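Local coordinates for protein DNA-entry nuclease (Competence-specific nuclease) (PDB 4QGO) that probably cleaves DNA, and perhaps RNA, without sequence specificity, as a streptococcal virulence nuclease of the beta-beta-alpha (His-Me finger) family, at residues V98-N101 / H106-D109; Y116-N121 / L159-V164. The protein carries 1 engineered substitution. All blocks are in the same frame, centred on the assembly; numbering follows the deposited sequence.

Interaction 1 comes first along the chain and is complete before interaction 2 opens. Their centres lie about 27 Å apart and their nearest atoms about 13 Å, so the two do not touch. What joins them is the chain itself: 106-109 runs into strand 108-112, and helix 116-119 follows that strand directly. Strand 108-112 pairs with strand 135-139, and helix 153-165 comes after the short helix 140-144, an order consistent with the beta-beta-alpha nuclease core. Interaction 1 ties the entry of that antiparallel pair to the preceding loop, near the surface; interaction 2 packs the helix that follows its first strand against helix 153-165, beside the seven-stranded sheet.

Interaction 1 of 2, residues V98-N101 / H106-D109; sequences VATN and HAVD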
# COMPACT_ATOMS: atom_id res chain seq x y z
N VAL A 98 -13.02 12.43 -8.37
CA VAL A 98 -14.42 12.31 -8.79
C VAL A 98 -15.28 12.21 -7.53
O VAL A 98 -14.89 11.51 -6.59
CB VAL A 98 -14.64 11.03 -9.65
CG1 VAL A 98 -16.12 10.82 -9.97
CG2 VAL A 98 -13.81 11.06 -10.93
N ALA A 99 -16.43 12.89 -7.49
CA ALA A 99 -17.39 12.67 -6.42
C ALA A 99 -18.14 11.38 -6.75
O ALA A 99 -18.68 11.24 -7.84
CB ALA A 99 -18.37 13.85 -6.36
N THR A 100 -18.14 10.42 -5.82
CA THR A 100 -18.71 9.10 -6.08
C THR A 100 -20.18 9.02 -5.65
O THR A 100 -20.71 9.95 -5.04
CB THR A 100 -17.96 8.02 -5.30
OG1 THR A 100 -18.02 8.35 -3.91
CG2 THR A 100 -16.50 7.97 -5.74
N ASN A 101 -20.81 7.89 -5.97
CA ASN A 101 -22.13 7.56 -5.45
C ASN A 101 -22.04 6.47 -4.39
O ASN A 101 -22.80 5.50 -4.40
CB ASN A 101 -23.06 7.12 -6.57
CG ASN A 101 -23.21 8.17 -7.61
OD1 ASN A 101 -23.74 9.26 -7.35
ND2 ASN A 101 -22.72 7.89 -8.80
N HIS A 106 -15.92 10.60 -2.15
CA HIS A 106 -14.91 10.93 -3.16
C HIS A 106 -14.21 9.65 -3.56
O HIS A 106 -14.27 8.65 -2.85
CB HIS A 106 -13.90 11.94 -2.62
CG HIS A 106 -13.14 11.45 -1.44
ND1 HIS A 106 -13.61 11.58 -0.15
CD2 HIS A 106 -11.96 10.80 -1.34
CE1 HIS A 106 -12.74 11.05 0.69
NE2 HIS A 106 -11.73 10.56 -0.01
N ALA A 107 -13.54 9.68 -4.71
CA ALA A 107 -12.99 8.46 -5.30
C ALA A 107 -11.60 8.09 -4.81
O ALA A 107 -11.32 6.92 -4.55
CB ALA A 107 -12.98 8.56 -6.81
N VAL A 108 -10.72 9.09 -4.68
CA VAL A 108 -9.30 8.82 -4.41
C VAL A 108 -8.72 9.64 -3.26
O VAL A 108 -9.20 10.73 -2.96
CB VAL A 108 -8.42 9.00 -5.66
CG1 VAL A 108 -8.77 7.96 -6.71
CG2 VAL A 108 -8.55 10.42 -6.23
N ASP A 109 -7.68 9.07 -2.64
CA ASP A 109 -6.93 9.68 -1.55
C ASP A 109 -5.46 9.68 -1.94
O ASP A 109 -5.02 8.85 -2.73
CB ASP A 109 -7.04 8.84 -0.27
CG ASP A 109 -8.42 8.86 0.35
OD1 ASP A 109 -9.21 9.78 0.07
OD2 ASP A 109 -8.70 7.94 1.15
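The imidazole of His106, whose backbone bridges to Ala99, has Val108 C and the carboxylate of Asp109 at its edge, in plane: NE2 donates to OD1 at 2.6 Å, with the acceptor only 11° out of the ring plane and using its syn lone pair. CG sits between the backbone N and carbonyl carbon (chi1 61°), which folds the ring back along the chain toward Asp109. Gln97, Ala140 and Gln144 also touch this side chain, while Asp109 OD2 is bound by Gln144, so the carboxylate is held through both oxygens.

Across the contact the ring takes no part; one weak backbone bond and small apolar contacts hold the segments together. Ala107 N gives a weak, bent bond to Val98 O (3.0 Å, 124° at the hydrogen) and also hydrogen-bonds Gln97 OE1. His106 CA-H also leans on Val98 O, at 3.5 Å. The methyl CG2 of Thr100 lies alongside Ala107, 3.7 Å from its CB, leaving OG1 to bond Asp102. Val98 CB adds a looser approach to Ala107 CB at 4.1 Å.

This single Ala99-His106 bridge closes a short loop leading into strand 108-112, which with strand 135-139 forms a two-stranded antiparallel sheet, as expected for the beta-beta-alpha fold of His-Me finger nucleases.

Interaction 2 of 2, residues Y116-N121 / L159-V164; sequences YALAGN and LVRKAV. With SO4 (sulfate ion), chain E.
Leu118 reaches from the short helix 116-119 to the helix containing Val160 and Arg161, and it carries most of this contact. Its CB stays back from the other helix. From there CG swings anti to the carbonyl carbon (chi1 -61°), bringing the forked end up to the neighbouring backbone. The branch CD2 does most of the touching. It rests on Arg161 CA at 3.8 Å, and Arg161 CB is hardly farther from it, at 3.9 Å. The same methyl, Leu118 CD2, meets Val160 CG1 at 4.0 Å. The other branch, CD1, comes within 4.1 Å of the same Val160 CG1. One valine methyl therefore meets both leucine methyls, the two side chains crossing at about a right angle. Val160 presents CG1 because this methyl stands anti to its backbone N (chi1 175°).

Beneath both residues runs the large antiparallel sheet: Leu70 of strand 66-70 and Tyr172 of strand 170-177 touch Leu118 and Val160 alike. Helix 153-165, which comes after the antiparallel pair of strands 108-112 and 135-139 and the short helix 140-144, is consistent with the alpha element of the beta-beta-alpha nuclease fold. Leu118 and Val160 lie side by side on the sheet, where the two helices meet.

Nearer the surface, Arg161 only skims Ala117, with CD 4.5 Å from Ala117 CB, and its NH2 bonds Ser158 of its own helix. Away from helix 153-165, the Tyr116 ring makes a cation-pi contact with Arg80. Its OH donates to sulfate O2 at 2.8 Å, an atom at the ring's edge and in its plane; the ion, probably from the crystallisation liquor, is also bonded by the backbone N of Arg81.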
# COMPACT_ATOMS: atom_id res chain seq x y z
N TYR A 116 2.71 7.81 7.82
CA TYR A 116 3.25 8.83 8.69
C TYR A 116 3.41 8.32 10.12
O TYR A 116 4.44 8.53 10.75
CB TYR A 116 2.34 10.07 8.67
CG TYR A 116 2.83 11.19 9.56
CD1 TYR A 116 3.89 11.99 9.17
CD2 TYR A 116 2.25 11.43 10.80
CE1 TYR A 116 4.36 13.01 9.97
CE2 TYR A 116 2.71 12.45 11.61
CZ TYR A 116 3.77 13.23 11.19
OH TYR A 116 4.25 14.25 11.98
N ALA A 117 2.39 7.64 10.63
CA ALA A 117 2.45 7.18 12.01
C ALA A 117 3.57 6.16 12.23
O ALA A 117 4.08 6.02 13.34
CB ALA A 117 1.11 6.59 12.43
N LEU A 118 3.95 5.45 11.18
CA LEU A 118 4.95 4.39 11.33
C LEU A 118 6.38 4.90 11.29
O LEU A 118 7.25 4.35 11.96
CB LEU A 118 4.75 3.29 10.27
CG LEU A 118 3.40 2.58 10.32
CD1 LEU A 118 3.30 1.58 9.17
CD2 LEU A 118 3.22 1.88 11.67
N ALA A 119 6.63 5.96 10.53
CA ALA A 119 8.01 6.36 10.28
C ALA A 119 8.23 7.86 10.33
O ALA A 119 9.32 8.34 9.98
CB ALA A 119 8.44 5.81 8.97
N GLY A 120 7.22 8.59 10.77
CA GLY A 120 7.27 10.04 10.78
C GLY A 120 8.34 10.67 11.67
O GLY A 120 8.62 11.86 11.55
N ASN A 121 8.95 9.87 12.54
CA ASN A 121 10.02 10.38 13.40
C ASN A 121 11.42 9.99 12.90
O ASN A 121 12.41 10.18 13.62
CB ASN A 121 9.81 9.92 14.85
CG ASN A 121 10.46 10.85 15.86
OD1 ASN A 121 10.56 12.05 15.63
ND2 ASN A 121 10.91 10.28 16.97
N LEU A 159 -2.12 -3.35 11.98
CA LEU A 159 -1.41 -4.50 12.52
C LEU A 159 0.04 -4.14 12.83
O LEU A 159 0.59 -4.54 13.87
CB LEU A 159 -1.43 -5.69 11.55
CG LEU A 159 -2.80 -6.30 11.26
CD1 LEU A 159 -2.64 -7.44 10.25
CD2 LEU A 159 -3.46 -6.80 12.54
N VAL A 160 0.67 -3.40 11.92
CA VAL A 160 2.08 -3.05 12.09
C VAL A 160 2.24 -2.05 13.23
O VAL A 160 3.13 -2.19 14.07
CB VAL A 160 2.65 -2.45 10.80
CG1 VAL A 160 4.08 -1.98 11.02
CG2 VAL A 160 2.62 -3.49 9.69
N ARG A 161 1.36 -1.06 13.26
CA ARG A 161 1.38 -0.05 14.31
C ARG A 161 1.22 -0.69 15.68
O ARG A 161 1.96 -0.36 16.62
CB ARG A 161 0.25 0.94 14.05
CG ARG A 161 0.24 2.14 14.94
CD ARG A 161 -0.83 3.13 14.51
NE ARG A 161 -2.17 2.57 14.71
CZ ARG A 161 -3.01 2.29 13.73
NH1 ARG A 161 -2.66 2.51 12.46
NH2 ARG A 161 -4.21 1.79 14.01
N LYS A 162 0.26 -1.60 15.81
CA LYS A 162 0.03 -2.25 17.09
C LYS A 162 1.23 -3.09 17.52
O LYS A 162 1.58 -3.13 18.71
CB LYS A 162 -1.26 -3.08 17.05
CG LYS A 162 -2.50 -2.19 17.05
CD LYS A 162 -3.77 -2.96 16.80
CE LYS A 162 -4.97 -2.01 16.75
NZ LYS A 162 -6.26 -2.75 16.64
N ALA A 163 1.89 -3.74 16.56
CA ALA A 163 3.09 -4.51 16.84
C ALA A 163 4.22 -3.62 17.34
O ALA A 163 4.88 -3.92 18.35
CB ALA A 163 3.52 -5.27 15.58
N VAL A 164 4.47 -2.52 16.64
CA VAL A 164 5.51 -1.58 17.06
C VAL A 164 5.18 -1.05 18.46
O VAL A 164 6.09 -0.86 19.28
CB VAL A 164 5.66 -0.41 16.06
CG1 VAL A 164 6.50 0.72 16.65
CG2 VAL A 164 6.28 -0.91 14.76
S SO4 E . 6.20 17.28 11.02
O1 SO4 E . 5.21 17.77 10.07
O2 SO4 E . 6.29 15.82 10.92
O3 SO4 E . 7.51 17.86 10.72
O4 SO4 E . 5.81 17.66 12.37